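Plu4264 (Photorhabdus luminescens subsp. laumondii, PDB 4MV2) is a cupin-fold protein of unknown function that binds a metal ion, here nickel(II). Local coordinates at residues W10-L24 against G36-H50. Residues are numbered along the deposited sequence; the frame is centred on the assembly and turned at random.
Sequences WDSMVHEYDLDGSRL and GAWCIVRPETKSFRH. With NI (nickel (II) ion), chain C.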
# COMPACT_ATOMS: atom_id res chain seq x y z
N TRP A 10 11.16 1.63 13.38
CA TRP A 10 12.02 2.14 12.30
C TRP A 10 13.46 1.61 12.36
O TRP A 10 14.11 1.36 11.29
CB TRP A 10 12.05 3.67 12.27
CG TRP A 10 10.70 4.30 12.20
CD1 TRP A 10 10.08 4.95 13.20
CD2 TRP A 10 9.83 4.39 11.06
NE1 TRP A 10 8.88 5.47 12.76
CE2 TRP A 10 8.71 5.12 11.45
CE3 TRP A 10 9.89 3.90 9.74
CZ2 TRP A 10 7.66 5.38 10.60
CZ3 TRP A 10 8.86 4.19 8.91
CH2 TRP A 10 7.77 4.91 9.34
N ASP A 11 13.92 1.30 13.56
CA ASP A 11 15.27 0.80 13.74
C ASP A 11 15.40 -0.67 13.30
O ASP A 11 16.51 -1.14 13.11
CB ASP A 11 15.67 0.91 15.20
CG ASP A 11 17.12 0.53 15.43
OD1 ASP A 11 17.99 1.19 14.84
OD2 ASP A 11 17.39 -0.38 16.23
N SER A 12 14.28 -1.36 13.11
CA SER A 12 14.26 -2.77 12.67
C SER A 12 14.36 -2.93 11.16
O SER A 12 14.43 -4.03 10.65
CB SER A 12 12.97 -3.48 13.15
OG SER A 12 11.80 -3.07 12.41
N MSE A 13 14.37 -1.83 10.42
CA MSE A 13 14.39 -1.90 8.96
C MSE A 13 15.69 -2.57 8.50
O MSE A 13 16.73 -2.45 9.13
CB MSE A 13 14.28 -0.51 8.36
CG MSE A 13 12.87 0.09 8.59
SE MSE A 13 12.72 1.83 7.86
CE MSE A 13 11.06 1.61 6.92
N VAL A 14 15.59 -3.29 7.40
CA VAL A 14 16.71 -3.96 6.80
C VAL A 14 17.12 -3.15 5.58
O VAL A 14 16.30 -2.81 4.72
CB VAL A 14 16.35 -5.39 6.39
CG1 VAL A 14 17.44 -6.01 5.53
CG2 VAL A 14 16.07 -6.23 7.62
N HIS A 15 18.40 -2.83 5.51
CA HIS A 15 18.95 -2.08 4.39
C HIS A 15 19.18 -3.02 3.22
O HIS A 15 19.94 -4.00 3.34
CB HIS A 15 20.28 -1.43 4.80
CG HIS A 15 20.79 -0.44 3.81
ND1 HIS A 15 20.34 0.86 3.75
CD2 HIS A 15 21.73 -0.56 2.85
CE1 HIS A 15 20.94 1.48 2.76
NE2 HIS A 15 21.82 0.65 2.21
N GLU A 16 18.46 -2.78 2.14
CA GLU A 16 18.59 -3.56 0.93
C GLU A 16 18.21 -2.69 -0.26
O GLU A 16 17.46 -1.73 -0.12
CB GLU A 16 17.74 -4.83 1.00
CG GLU A 16 16.29 -4.60 1.25
CD GLU A 16 15.47 -5.88 1.14
OE1 GLU A 16 15.68 -6.64 0.18
OE2 GLU A 16 14.61 -6.13 2.01
N TYR A 17 18.78 -2.98 -1.42
CA TYR A 17 18.57 -2.14 -2.60
C TYR A 17 18.94 -0.69 -2.32
O TYR A 17 18.35 0.21 -2.90
CB TYR A 17 17.12 -2.27 -3.11
CG TYR A 17 16.84 -3.66 -3.64
CD1 TYR A 17 17.21 -4.02 -4.93
CD2 TYR A 17 16.24 -4.62 -2.85
CE1 TYR A 17 16.97 -5.30 -5.42
CE2 TYR A 17 15.99 -5.90 -3.33
CZ TYR A 17 16.35 -6.23 -4.61
OH TYR A 17 16.12 -7.50 -5.11
N ASP A 18 19.91 -0.51 -1.42
CA ASP A 18 20.44 0.80 -1.07
C ASP A 18 19.38 1.71 -0.46
O ASP A 18 19.50 2.95 -0.49
CB ASP A 18 21.11 1.45 -2.28
CG ASP A 18 22.31 0.65 -2.78
OD1 ASP A 18 22.91 -0.12 -2.01
OD2 ASP A 18 22.63 0.81 -3.95
N LEU A 19 18.35 1.12 0.13
CA LEU A 19 17.36 1.86 0.90
C LEU A 19 17.03 1.06 2.16
O LEU A 19 17.54 -0.02 2.35
CB LEU A 19 16.15 2.17 0.02
CG LEU A 19 15.37 1.02 -0.61
CD1 LEU A 19 14.66 0.09 0.39
CD2 LEU A 19 14.36 1.60 -1.59
N ASP A 20 16.22 1.65 3.03
CA ASP A 20 15.83 1.01 4.27
C ASP A 20 14.40 0.52 4.13
O ASP A 20 13.50 1.30 3.77
CB ASP A 20 15.95 1.99 5.44
CG ASP A 20 17.37 2.24 5.80
OD1 ASP A 20 18.22 1.34 5.57
OD2 ASP A 20 17.70 3.37 6.24
N GLY A 21 14.20 -0.77 4.35
CA GLY A 21 12.89 -1.37 4.13
C GLY A 21 12.35 -2.12 5.33
O GLY A 21 13.07 -2.67 6.15
N SER A 22 11.03 -2.21 5.34
CA SER A 22 10.29 -3.06 6.27
C SER A 22 9.34 -3.89 5.44
O SER A 22 8.30 -3.41 5.00
CB SER A 22 9.53 -2.23 7.31
OG SER A 22 8.80 -3.04 8.21
N ARG A 23 9.73 -5.14 5.23
CA ARG A 23 8.92 -6.05 4.39
C ARG A 23 7.65 -6.46 5.09
O ARG A 23 7.68 -6.77 6.28
CB ARG A 23 9.71 -7.28 3.98
CG ARG A 23 10.72 -6.97 2.87
CD ARG A 23 11.50 -8.17 2.45
NE ARG A 23 12.45 -7.87 1.39
CZ ARG A 23 12.40 -8.36 0.16
NH1 ARG A 23 11.41 -9.18 -0.20
NH2 ARG A 23 13.35 -8.03 -0.70
N LEU A 24 6.57 -6.54 4.34
CA LEU A 24 5.30 -7.07 4.84
C LEU A 24 5.41 -8.50 5.33
O LEU A 24 4.93 -8.86 6.42
CB LEU A 24 4.27 -7.00 3.71
CG LEU A 24 2.87 -7.50 4.05
CD1 LEU A 24 2.23 -6.60 5.12
CD2 LEU A 24 2.06 -7.54 2.79
N GLY A 36 5.03 -6.90 -0.22
CA GLY A 36 5.10 -5.45 0.00
C GLY A 36 6.24 -5.04 0.88
O GLY A 36 6.83 -5.84 1.58
N ALA A 37 6.54 -3.75 0.85
CA ALA A 37 7.51 -3.18 1.78
C ALA A 37 7.32 -1.69 1.92
O ALA A 37 7.06 -0.99 0.96
CB ALA A 37 8.91 -3.46 1.34
N TRP A 38 7.50 -1.22 3.14
CA TRP A 38 7.66 0.21 3.40
C TRP A 38 9.14 0.54 3.19
O TRP A 38 10.01 -0.05 3.84
CB TRP A 38 7.26 0.57 4.85
CG TRP A 38 7.21 2.04 5.14
CD1 TRP A 38 8.25 2.95 5.09
CD2 TRP A 38 6.06 2.78 5.55
NE1 TRP A 38 7.79 4.19 5.46
CE2 TRP A 38 6.45 4.11 5.72
CE3 TRP A 38 4.73 2.43 5.78
CZ2 TRP A 38 5.57 5.10 6.14
CZ3 TRP A 38 3.85 3.39 6.17
CH2 TRP A 38 4.27 4.72 6.36
N CYS A 39 9.42 1.52 2.34
CA CYS A 39 10.78 1.86 1.95
C CYS A 39 11.07 3.33 2.21
O CYS A 39 10.23 4.20 2.00
CB CYS A 39 10.94 1.62 0.46
SG CYS A 39 10.71 -0.11 -0.04
N ILE A 40 12.29 3.57 2.66
CA ILE A 40 12.79 4.92 2.87
C ILE A 40 14.09 5.09 2.14
O ILE A 40 15.05 4.33 2.33
CB ILE A 40 13.02 5.27 4.36
CG1 ILE A 40 11.77 5.05 5.20
CG2 ILE A 40 13.48 6.74 4.44
CD1 ILE A 40 12.02 5.22 6.70
N VAL A 41 14.09 6.07 1.25
CA VAL A 41 15.33 6.52 0.59
C VAL A 41 15.82 7.72 1.39
O VAL A 41 15.14 8.74 1.46
CB VAL A 41 15.15 6.81 -0.90
CG1 VAL A 41 16.50 7.22 -1.52
CG2 VAL A 41 14.58 5.61 -1.65
N ARG A 42 16.98 7.57 2.01
CA ARG A 42 17.48 8.57 2.95
C ARG A 42 17.89 9.84 2.21
O ARG A 42 18.10 9.83 1.00
CB ARG A 42 18.64 7.95 3.73
CG ARG A 42 18.22 6.76 4.57
CD ARG A 42 17.19 7.13 5.61
NE ARG A 42 16.81 6.00 6.44
CZ ARG A 42 15.92 6.06 7.41
NH1 ARG A 42 15.29 7.19 7.67
NH2 ARG A 42 15.63 4.96 8.13
N PRO A 43 17.97 10.96 2.94
CA PRO A 43 18.30 12.23 2.28
C PRO A 43 19.59 12.15 1.46
O PRO A 43 20.57 11.58 1.92
CB PRO A 43 18.47 13.18 3.47
CG PRO A 43 17.52 12.63 4.49
CD PRO A 43 17.71 11.16 4.38
N GLU A 44 19.56 12.72 0.26
CA GLU A 44 20.74 12.79 -0.61
C GLU A 44 21.31 11.43 -0.92
O GLU A 44 22.52 11.25 -0.99
CB GLU A 44 21.79 13.75 -0.04
CG GLU A 44 21.21 15.16 0.13
CD GLU A 44 22.22 16.22 0.49
OE1 GLU A 44 23.04 15.98 1.37
OE2 GLU A 44 22.19 17.28 -0.16
N THR A 45 20.41 10.46 -1.15
CA THR A 45 20.83 9.12 -1.58
C THR A 45 19.94 8.66 -2.73
O THR A 45 18.89 9.27 -3.00
CB THR A 45 20.79 8.06 -0.45
OG1 THR A 45 19.44 7.75 -0.10
CG2 THR A 45 21.52 8.52 0.81
N LYS A 46 20.32 7.56 -3.34
CA LYS A 46 19.48 6.91 -4.37
C LYS A 46 19.44 5.42 -4.14
O LYS A 46 20.38 4.85 -3.59
CB LYS A 46 19.99 7.23 -5.77
CG LYS A 46 21.39 6.71 -6.03
CD LYS A 46 21.70 6.67 -7.50
CE LYS A 46 21.40 5.31 -8.16
NZ LYS A 46 22.33 4.19 -7.73
N SER A 47 18.38 4.77 -4.62
CA SER A 47 18.27 3.30 -4.44
C SER A 47 18.91 2.52 -5.59
O SER A 47 19.32 3.09 -6.58
CB SER A 47 16.82 2.89 -4.25
OG SER A 47 16.09 3.07 -5.44
N PHE A 48 18.97 1.20 -5.43
CA PHE A 48 19.67 0.31 -6.37
C PHE A 48 18.83 0.01 -7.59
O PHE A 48 17.73 -0.41 -7.48
CB PHE A 48 20.00 -1.00 -5.64
CG PHE A 48 20.60 -2.04 -6.51
CD1 PHE A 48 21.96 -2.05 -6.72
CD2 PHE A 48 19.81 -3.03 -7.11
CE1 PHE A 48 22.54 -3.04 -7.52
CE2 PHE A 48 20.39 -4.02 -7.92
CZ PHE A 48 21.75 -4.02 -8.11
N ARG A 49 19.39 0.22 -8.77
CA ARG A 49 18.62 0.07 -10.01
C ARG A 49 18.43 -1.41 -10.35
O ARG A 49 19.40 -2.19 -10.33
CB ARG A 49 19.32 0.84 -11.14
CG ARG A 49 18.60 0.82 -12.48
CD ARG A 49 19.28 1.79 -13.46
NE ARG A 49 18.74 1.79 -14.84
CZ ARG A 49 19.24 1.09 -15.88
NH1 ARG A 49 20.30 0.29 -15.74
NH2 ARG A 49 18.67 1.19 -17.08
N HIS A 50 17.17 -1.82 -10.59
CA HIS A 50 16.98 -3.20 -11.05
C HIS A 50 15.78 -3.30 -11.96
O HIS A 50 15.07 -2.30 -12.19
CB HIS A 50 16.81 -4.14 -9.85
CG HIS A 50 15.47 -4.08 -9.14
ND1 HIS A 50 15.12 -5.00 -8.18
CD2 HIS A 50 14.41 -3.24 -9.25
CE1 HIS A 50 13.92 -4.72 -7.70
NE2 HIS A 50 13.46 -3.65 -8.34
NI NI C . 11.38 -3.33 -8.32
O HOH W 1 16.80 -7.34 -8.07
O HOH W 2 18.83 5.35 1.13
O HOH W 3 21.70 4.58 -0.91
O HOH W 4 22.46 3.36 -4.75
O HOH W 5 11.51 -1.91 -6.81
O HOH W 6 11.11 -4.64 -6.60
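W10 turns the edge of its six-membered ring onto the face of the five-membered ring of W38, with planes at 70° and centroids 5.3 Å apart, a T-shaped pair. W38 NE1 lies at W10's own edge and is hydrogen-bonded to H101. The selenium of M13, a selenomethionine, also lies at W10's edge, 3.7 Å from I40 CD1. The R42 guanidinium carries I40 CG2 over one face and D20 OD2 at its edge; R42 NE forms a salt bridge with D20 OD2 at 2.8 Å through the anti lone pair, nearly in the guanidinium plane. A bend at chi2 (-61°) folds R42 back to D20, whose OD1 accepts from H15 ND1 at 2.8 Å. R42 NH1 makes a second salt bridge, to D99. Beneath these groups, strands 19-23 and 36-41 run antiparallel. From within the type I' turn E16-L19, Y17 CE1 approaches H50 ND1 at 3.3 Å, the rings oblique with planes at 65°, and one water joins Y17 OH to that nitrogen. H50 NE2 binds nickel at 2.1 Å, alongside H52, E56, H90 and two waters. The turn between strands 14-16 and 19-23 thus places Y17 in the metal's second shell: the water accepting from ND1, with nickel at NE2, would limit rotation of the H50 ring, consistent with NE2 offering its lone pair to nickel.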